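Local coordinates for histone-lysine N-methyltransferase family member SUVH9 (Arabidopsis thaliana, PDB 4NJ5), which acts in gene silencing without detectable methyltransferase activity, and may bind methylated DNA and recruit RNA polymerase V to chromatin, at residues Pro116-Val121 with Glu165-Tyr170; Met138-Gly143 with Phe211-Tyr216. All coordinates share one frame; numbering follows the deposited sequence.

Contact 1: residues Pro116-Val121 with Glu165-Tyr170; sequences PIATSV and ERSMYY
S167 reaches from helix 159-169 to the backbone of A118, where the axes of strand 117-121 and helix 165-169 cross at 92° and come within 6.3 Å of each other. The hydroxyl is the point of contact: S167 OG donates to A118 O over 2.8 Å, arriving in the carbonyl plane on a lone pair with a C=O...donor angle of 119°. The same OG also lies 2.8 Å from A118 N. With OG turned beside the serine's own backbone N (chi1 -82°), the hydroxyl faces the strand and makes a weak hydrogen bond with A163 O, one turn back in the helix. A small polar residue suits this buried position, because the short side chain lets helix and strand close up. A118 is equally economical: its methyl CB stands 3.8 Å from S167 OG, and it also packs on A163 and M164 of the helix.

I117 also borders the hydroxyl, its CB 3.4 Å from S167 OG. Its two branches divide the work. CG1 sits between the backbone N and the carbonyl carbon and carries CD1 away from the helix, whereas CG2 meets R166 CB at 4.0 Å. The side chains of I117 and R166 cross at roughly a right angle, and CG2 also approaches the Y170 ring obliquely. R166 CB rests against P116 O; farther out, the bent arginine chain passes CG by the edge of the Y170 ring, in its plane. Both polar ends turn to E115, whose carboxylate forms a salt bridge with R166 NE and a hydrogen bond with Y170 OH.

The chemistry is thus graded: one buried hydroxyl ties the helix to strand backbone, the aliphatic carbons of I117 and A118 pack beside it, and the guanidinium of R166 and the phenol of Y170 share the E115 carboxylate just before the strand.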
ATOM      1  N   PRO A 116      33.399  13.648  -1.985  1.00 41.22           N
ATOM      2  CA  PRO A 116      31.953  13.417  -1.991  1.00 38.45           C
ATOM      3  C   PRO A 116      31.508  12.629  -3.220  1.00 33.76           C
ATOM      4  O   PRO A 116      31.973  12.891  -4.328  1.00 32.10           O
ATOM      5  CB  PRO A 116      31.373  14.836  -2.022  1.00 37.68           C
ATOM      6  CG  PRO A 116      32.465  15.684  -2.581  1.00 39.06           C
ATOM      7  CD  PRO A 116      33.730  15.080  -2.061  1.00 41.85           C
ATOM      8  N   ILE A 117      30.626  11.660  -3.005  1.00 30.98           N
ATOM      9  CA  ILE A 117      30.085  10.845  -4.084  1.00 33.77           C
ATOM     10  C   ILE A 117      28.567  10.762  -3.980  1.00 27.89           C
ATOM     11  O   ILE A 117      28.017  10.606  -2.896  1.00 27.74           O
ATOM     12  CB  ILE A 117      30.688   9.426  -4.083  1.00 34.25           C
ATOM     13  CG1 ILE A 117      30.672   8.832  -2.672  1.00 33.75           C
ATOM     14  CG2 ILE A 117      32.112   9.455  -4.617  1.00 32.57           C
ATOM     15  CD1 ILE A 117      31.079   7.373  -2.613  1.00 32.78           C
ATOM     16  N   ALA A 118      27.894  10.880  -5.118  1.00 26.68           N
ATOM     17  CA  ALA A 118      26.440  10.828  -5.150  1.00 25.13           C
ATOM     18  C   ALA A 118      25.973   9.400  -4.904  1.00 24.85           C
ATOM     19  O   ALA A 118      26.511   8.463  -5.488  1.00 25.46           O
ATOM     20  CB  ALA A 118      25.930  11.329  -6.483  1.00 24.33           C
ATOM     21  N   THR A 119      24.976   9.232  -4.040  1.00 24.12           N
ATOM     22  CA  THR A 119      24.501   7.892  -3.704  1.00 28.14           C
ATOM     23  C   THR A 119      23.055   7.655  -4.125  1.00 28.89           C
ATOM     24  O   THR A 119      22.585   6.513  -4.146  1.00 26.80           O
ATOM     25  CB  THR A 119      24.616   7.607  -2.197  1.00 28.01           C
ATOM     26  OG1 THR A 119      23.845   8.572  -1.470  1.00 24.01           O
ATOM     27  CG2 THR A 119      26.069   7.673  -1.750  1.00 31.05           C
ATOM     28  N   SER A 120      22.350   8.731  -4.456  1.00 26.81           N
ATOM     29  CA  SER A 120      20.938   8.613  -4.773  1.00 28.17           C
ATOM     30  C   SER A 120      20.416   9.803  -5.565  1.00 28.89           C
ATOM     31  O   SER A 120      20.750  10.954  -5.269  1.00 29.62           O
ATOM     32  CB  SER A 120      20.129   8.453  -3.485  1.00 26.23           C
ATOM     33  OG  SER A 120      18.876   7.853  -3.748  1.00 29.73           O
ATOM     34  N   VAL A 121      19.590   9.520  -6.568  1.00 19.86           N
ATOM     35  CA  VAL A 121      18.955  10.576  -7.346  1.00 21.26           C
ATOM     36  C   VAL A 121      17.446  10.392  -7.429  1.00 19.16           C
ATOM     37  O   VAL A 121      16.941   9.271  -7.419  1.00 18.95           O
ATOM     38  CB  VAL A 121      19.530  10.674  -8.777  1.00 20.15           C
ATOM     39  CG1 VAL A 121      20.975  11.154  -8.741  1.00 20.81           C
ATOM     40  CG2 VAL A 121      19.420   9.338  -9.488  1.00 20.28           C
ATOM     41  N   GLU A 165      29.789  13.692 -10.657  1.00 25.31           N
ATOM     42  CA  GLU A 165      31.031  13.523 -11.408  1.00 28.20           C
ATOM     43  C   GLU A 165      31.942  12.476 -10.769  1.00 29.03           C
ATOM     44  O   GLU A 165      32.451  11.572 -11.435  1.00 25.05           O
ATOM     45  CB  GLU A 165      31.746  14.875 -11.522  1.00 47.03           C
ATOM     46  CG  GLU A 165      33.263  14.800 -11.574  1.00 52.48           C
ATOM     47  CD  GLU A 165      33.781  14.269 -12.893  1.00 59.89           C
ATOM     48  OE1 GLU A 165      33.074  14.406 -13.915  1.00 59.02           O
ATOM     49  OE2 GLU A 165      34.900  13.720 -12.907  1.00 66.26           O
ATOM     50  N   ARG A 166      32.128  12.605  -9.465  1.00 31.00           N
ATOM     51  CA  ARG A 166      32.981  11.699  -8.722  1.00 32.01           C
ATOM     52  C   ARG A 166      32.434  10.274  -8.727  1.00 33.40           C
ATOM     53  O   ARG A 166      33.196   9.310  -8.823  1.00 31.58           O
ATOM     54  CB  ARG A 166      33.152  12.194  -7.285  1.00 34.52           C
ATOM     55  CG  ARG A 166      34.537  12.735  -6.993  1.00 41.19           C
ATOM     56  CD  ARG A 166      34.951  13.813  -7.985  1.00 42.91           C
ATOM     57  NE  ARG A 166      36.403  13.884  -8.112  1.00 52.17           N
ATOM     58  CZ  ARG A 166      37.096  13.302  -9.086  1.00 58.43           C
ATOM     59  NH1 ARG A 166      36.467  12.624 -10.035  1.00 56.29           N
ATOM     60  NH2 ARG A 166      38.418  13.409  -9.117  1.00 62.94           N
ATOM     61  N   SER A 167      31.116  10.139  -8.628  1.00 26.82           N
ATOM     62  CA  SER A 167      30.498   8.820  -8.675  1.00 28.53           C
ATOM     63  C   SER A 167      30.686   8.178 -10.043  1.00 28.82           C
ATOM     64  O   SER A 167      30.847   6.959 -10.142  1.00 27.20           O
ATOM     65  CB  SER A 167      29.019   8.881  -8.291  1.00 34.51           C
ATOM     66  OG  SER A 167      28.871   8.900  -6.881  1.00 35.03           O
ATOM     67  N   MET A 168      30.673   8.993 -11.097  1.00 28.99           N
ATOM     68  CA  MET A 168      31.025   8.482 -12.419  1.00 31.85           C
ATOM     69  C   MET A 168      32.455   7.980 -12.399  1.00 34.72           C
ATOM     70  O   MET A 168      32.748   6.881 -12.867  1.00 35.62           O
ATOM     71  CB  MET A 168      30.904   9.556 -13.499  1.00 32.98           C
ATOM     72  CG  MET A 168      31.450   9.087 -14.847  1.00 30.48           C
ATOM     73  SD  MET A 168      31.429  10.338 -16.142  1.00 38.77           S
ATOM     74  CE  MET A 168      32.594  11.525 -15.473  1.00 49.15           C
ATOM     75  N   TYR A 169      33.339   8.806 -11.849  1.00 35.85           N
ATOM     76  CA  TYR A 169      34.761   8.497 -11.815  1.00 36.55           C
ATOM     77  C   TYR A 169      35.061   7.215 -11.047  1.00 37.22           C
ATOM     78  O   TYR A 169      35.840   6.384 -11.508  1.00 38.91           O
ATOM     79  CB  TYR A 169      35.538   9.670 -11.213  1.00 43.30           C
ATOM     80  CG  TYR A 169      37.024   9.430 -11.052  1.00 48.20           C
ATOM     81  CD1 TYR A 169      37.912   9.734 -12.076  1.00 48.22           C
ATOM     82  CD2 TYR A 169      37.538   8.916  -9.869  1.00 50.66           C
ATOM     83  CE1 TYR A 169      39.269   9.523 -11.927  1.00 51.83           C
ATOM     84  CE2 TYR A 169      38.889   8.701  -9.714  1.00 51.61           C
ATOM     85  CZ  TYR A 169      39.751   9.006 -10.744  1.00 55.50           C
ATOM     86  OH  TYR A 169      41.102   8.794 -10.592  1.00 63.42           O
ATOM     87  N   TYR A 170      34.444   7.054  -9.879  1.00 39.07           N
ATOM     88  CA  TYR A 170      34.744   5.909  -9.021  1.00 39.70           C
ATOM     89  C   TYR A 170      33.814   4.720  -9.261  1.00 39.33           C
ATOM     90  O   TYR A 170      33.869   3.728  -8.537  1.00 42.20           O
ATOM     91  CB  TYR A 170      34.727   6.317  -7.544  1.00 33.53           C
ATOM     92  CG  TYR A 170      35.819   7.297  -7.167  1.00 34.71           C
ATOM     93  CD1 TYR A 170      37.127   6.870  -6.971  1.00 40.50           C
ATOM     94  CD2 TYR A 170      35.541   8.646  -7.005  1.00 32.62           C
ATOM     95  CE1 TYR A 170      38.129   7.764  -6.627  1.00 39.97           C
ATOM     96  CE2 TYR A 170      36.531   9.546  -6.662  1.00 34.15           C
ATOM     97  CZ  TYR A 170      37.824   9.103  -6.478  1.00 36.32           C
ATOM     98  OH  TYR A 170      38.805  10.001  -6.130  1.00 37.99           O
TER

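Contact 2: residues Met138-Gly143 with Phe211-Tyr216; sequences MYTGQG and FGVFKY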
ATOM      1  N   MET A 138      18.916  10.503 -18.904  1.00 37.44           N
ATOM      2  CA  MET A 138      19.682  11.726 -19.121  1.00 35.22           C
ATOM      3  C   MET A 138      19.358  12.704 -18.000  1.00 34.40           C
ATOM      4  O   MET A 138      18.324  13.367 -18.020  1.00 38.99           O
ATOM      5  CB  MET A 138      19.368  12.341 -20.485  1.00 39.04           C
ATOM      6  CG  MET A 138      19.705  11.441 -21.672  1.00 44.44           C
ATOM      7  SD  MET A 138      21.432  10.911 -21.712  1.00 57.12           S
ATOM      8  CE  MET A 138      21.481  10.035 -23.272  1.00 72.23           C
ATOM      9  N   TYR A 139      20.253  12.789 -17.026  1.00 28.28           N
ATOM     10  CA  TYR A 139      19.986  13.510 -15.788  1.00 25.52           C
ATOM     11  C   TYR A 139      20.649  14.884 -15.746  1.00 27.99           C
ATOM     12  O   TYR A 139      21.843  15.018 -16.010  1.00 25.86           O
ATOM     13  CB  TYR A 139      20.451  12.674 -14.594  1.00 25.26           C
ATOM     14  CG  TYR A 139      19.990  13.204 -13.259  1.00 25.63           C
ATOM     15  CD1 TYR A 139      18.742  12.866 -12.750  1.00 25.84           C
ATOM     16  CD2 TYR A 139      20.799  14.041 -12.507  1.00 26.99           C
ATOM     17  CE1 TYR A 139      18.316  13.350 -11.530  1.00 26.88           C
ATOM     18  CE2 TYR A 139      20.382  14.530 -11.288  1.00 28.66           C
ATOM     19  CZ  TYR A 139      19.142  14.182 -10.803  1.00 29.32           C
ATOM     20  OH  TYR A 139      18.734  14.669  -9.584  1.00 31.27           O
ATOM     21  N   THR A 140      19.869  15.904 -15.400  1.00 24.05           N
ATOM     22  CA  THR A 140      20.391  17.259 -15.295  1.00 24.70           C
ATOM     23  C   THR A 140      20.796  17.588 -13.862  1.00 24.27           C
ATOM     24  O   THR A 140      20.055  17.307 -12.920  1.00 23.62           O
ATOM     25  CB  THR A 140      19.362  18.297 -15.772  1.00 25.54           C
ATOM     26  OG1 THR A 140      18.937  17.971 -17.101  1.00 26.52           O
ATOM     27  CG2 THR A 140      19.974  19.687 -15.769  1.00 26.52           C
ATOM     28  N   GLY A 141      21.975  18.184 -13.702  1.00 22.39           N
ATOM     29  CA  GLY A 141      22.463  18.599 -12.398  1.00 22.36           C
ATOM     30  C   GLY A 141      21.589  19.655 -11.748  1.00 24.09           C
ATOM     31  O   GLY A 141      20.670  20.184 -12.374  1.00 23.49           O
ATOM     32  N   GLN A 142      21.882  19.974 -10.491  1.00 26.37           N
ATOM     33  CA  GLN A 142      21.041  20.887  -9.720  1.00 27.89           C
ATOM     34  C   GLN A 142      21.746  22.204  -9.389  1.00 24.90           C
ATOM     35  O   GLN A 142      22.874  22.447  -9.817  1.00 22.48           O
ATOM     36  CB  GLN A 142      20.571  20.211  -8.427  1.00 32.10           C
ATOM     37  CG  GLN A 142      21.687  19.974  -7.416  1.00 37.88           C
ATOM     38  CD  GLN A 142      21.273  19.045  -6.288  1.00 39.59           C
ATOM     39  OE1 GLN A 142      20.257  18.356  -6.377  1.00 36.24           O
ATOM     40  NE2 GLN A 142      22.065  19.020  -5.221  1.00 42.38           N
ATOM     41  N   GLY A 143      21.061  23.051  -8.627  1.00 22.21           N
ATOM     42  CA  GLY A 143      21.632  24.299  -8.160  1.00 18.24           C
ATOM     43  C   GLY A 143      21.367  25.477  -9.075  1.00 21.54           C
ATOM     44  O   GLY A 143      21.152  25.311 -10.279  1.00 17.49           O
ATOM     45  N   PHE A 211      21.981  29.520 -19.696  1.00 22.26           N
ATOM     46  CA  PHE A 211      22.738  29.188 -18.496  1.00 21.34           C
ATOM     47  C   PHE A 211      23.445  27.850 -18.659  1.00 20.50           C
ATOM     48  O   PHE A 211      22.929  26.938 -19.301  1.00 20.31           O
ATOM     49  CB  PHE A 211      21.825  29.161 -17.265  1.00 21.03           C
ATOM     50  CG  PHE A 211      21.063  30.440 -17.050  1.00 22.97           C
ATOM     51  CD1 PHE A 211      21.727  31.612 -16.724  1.00 26.99           C
ATOM     52  CD2 PHE A 211      19.684  30.470 -17.172  1.00 25.77           C
ATOM     53  CE1 PHE A 211      21.029  32.792 -16.527  1.00 31.79           C
ATOM     54  CE2 PHE A 211      18.979  31.645 -16.976  1.00 27.39           C
ATOM     55  CZ  PHE A 211      19.652  32.808 -16.653  1.00 29.65           C
ATOM     56  N   GLY A 212      24.638  27.741 -18.084  1.00 23.58           N
ATOM     57  CA  GLY A 212      25.375  26.494 -18.119  1.00 19.71           C
ATOM     58  C   GLY A 212      24.811  25.504 -17.119  1.00 19.06           C
ATOM     59  O   GLY A 212      24.532  25.857 -15.975  1.00 18.59           O
ATOM     60  N   VAL A 213      24.622  24.266 -17.562  1.00 19.09           N
ATOM     61  CA  VAL A 213      24.182  23.184 -16.689  1.00 19.49           C
ATOM     62  C   VAL A 213      25.078  21.967 -16.902  1.00 22.37           C
ATOM     63  O   VAL A 213      25.811  21.888 -17.892  1.00 22.58           O
ATOM     64  CB  VAL A 213      22.719  22.780 -16.970  1.00 23.66           C
ATOM     65  CG1 VAL A 213      21.795  23.996 -16.896  1.00 20.63           C
ATOM     66  CG2 VAL A 213      22.607  22.099 -18.326  1.00 26.41           C
ATOM     67  N   PHE A 214      25.028  21.022 -15.971  1.00 17.35           N
ATOM     68  CA  PHE A 214      25.768  19.780 -16.132  1.00 19.78           C
ATOM     69  C   PHE A 214      24.819  18.604 -16.375  1.00 22.10           C
ATOM     70  O   PHE A 214      23.760  18.507 -15.756  1.00 18.17           O
ATOM     71  CB  PHE A 214      26.670  19.518 -14.920  1.00 24.12           C
ATOM     72  CG  PHE A 214      27.730  20.567 -14.715  1.00 23.44           C
ATOM     73  CD1 PHE A 214      27.514  21.633 -13.857  1.00 24.64           C
ATOM     74  CD2 PHE A 214      28.942  20.489 -15.386  1.00 22.18           C
ATOM     75  CE1 PHE A 214      28.490  22.601 -13.666  1.00 22.67           C
ATOM     76  CE2 PHE A 214      29.921  21.453 -15.200  1.00 22.82           C
ATOM     77  CZ  PHE A 214      29.693  22.509 -14.337  1.00 22.93           C
ATOM     78  N   LYS A 215      25.203  17.719 -17.290  1.00 22.71           N
ATOM     79  CA  LYS A 215      24.392  16.555 -17.616  1.00 21.81           C
ATOM     80  C   LYS A 215      25.153  15.247 -17.406  1.00 23.41           C
ATOM     81  O   LYS A 215      26.357  15.162 -17.655  1.00 23.29           O
ATOM     82  CB  LYS A 215      23.872  16.651 -19.051  1.00 31.94           C
ATOM     83  CG  LYS A 215      22.565  17.420 -19.176  1.00 39.58           C
ATOM     84  CD  LYS A 215      22.217  17.709 -20.627  1.00 43.88           C
ATOM     85  CE  LYS A 215      20.768  18.140 -20.758  1.00 42.24           C
ATOM     86  NZ  LYS A 215      20.354  18.971 -19.598  1.00 40.62           N
ATOM     87  N   TYR A 216      24.436  14.229 -16.943  1.00 23.87           N
ATOM     88  CA  TYR A 216      25.039  12.946 -16.621  1.00 26.63           C
ATOM     89  C   TYR A 216      24.191  11.824 -17.199  1.00 31.51           C
ATOM     90  O   TYR A 216      22.968  11.829 -17.070  1.00 32.68           O
ATOM     91  CB  TYR A 216      25.162  12.782 -15.104  1.00 25.12           C
ATOM     92  CG  TYR A 216      25.770  13.973 -14.398  1.00 27.87           C
ATOM     93  CD1 TYR A 216      27.137  14.048 -14.168  1.00 32.51           C
ATOM     94  CD2 TYR A 216      24.975  15.025 -13.962  1.00 27.34           C
ATOM     95  CE1 TYR A 216      27.695  15.136 -13.521  1.00 30.79           C
ATOM     96  CE2 TYR A 216      25.523  16.117 -13.317  1.00 25.54           C
ATOM     97  CZ  TYR A 216      26.881  16.165 -13.098  1.00 27.22           C
ATOM     98  OH  TYR A 216      27.426  17.251 -12.455  1.00 30.62           O
TER
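T140 and K215 stand side by side on one face of the two-stranded pairing, pointing the same way, and K215 NZ donates to T140 OG1 at 3.0 Å. The lysine chain runs extended until its last torsion, where a bend (chi4 36°) brings the ammonium over to the threonine. A valine in place of T140 would probably leave the lysine ammonium without this acceptor and its end freer to swing.

The backbone beneath sets this pair. T140 and K215 form a non-hydrogen-bonded antiparallel pair, CA atoms 4.7 Å apart, flanked by the hydrogen-bonded pair Y139 and Y216. There Y139 N donates to Y216 O and Y216 N to Y139 O, each 2.9 Å. Beyond the threonine, G141 N gives F214 O a straight bond of 2.7 Å (170° at the hydrogen), and G141 CA lies 4.0 Å from Y216 CE2, at the ring's edge; glycine lets the chain pass this close to the tyrosine.

Farther out, K215 packs on W203 and D205 of strand 190-206. On the opposite face Y139 and Y216 carry their rings to M164 of helix 159-169, with Y139 also on V121 and V123. Q155 binds both G141 O and F214 N where the strands part. The arrangement is an antiparallel strand pair in the curled, helix-packed sheet of the SRA domain.

How the contacts relate
Contacts 1 and 2 have centres about 14 Å apart and are interleaved along the chain, all four segments falling within the SRA range. They touch directly: V121 CB lies 4.0 Å from Y139 CE1, and E165 N is 3.8 Å from Y216 CE1. Thus the tyrosines of 138-143 and 211-216 pack on the strand and helix joined in contact 1. M164, just before 165-170, is shared as well, meeting A118 and V121 on one hand and Y139 and Y216 on the other. Strands 117-124, 136-140 and 212-220 belong to one sheet, and helix 159-169 packs against residues of all three strands. Both contacts lie away from the pre-SET zinc cluster.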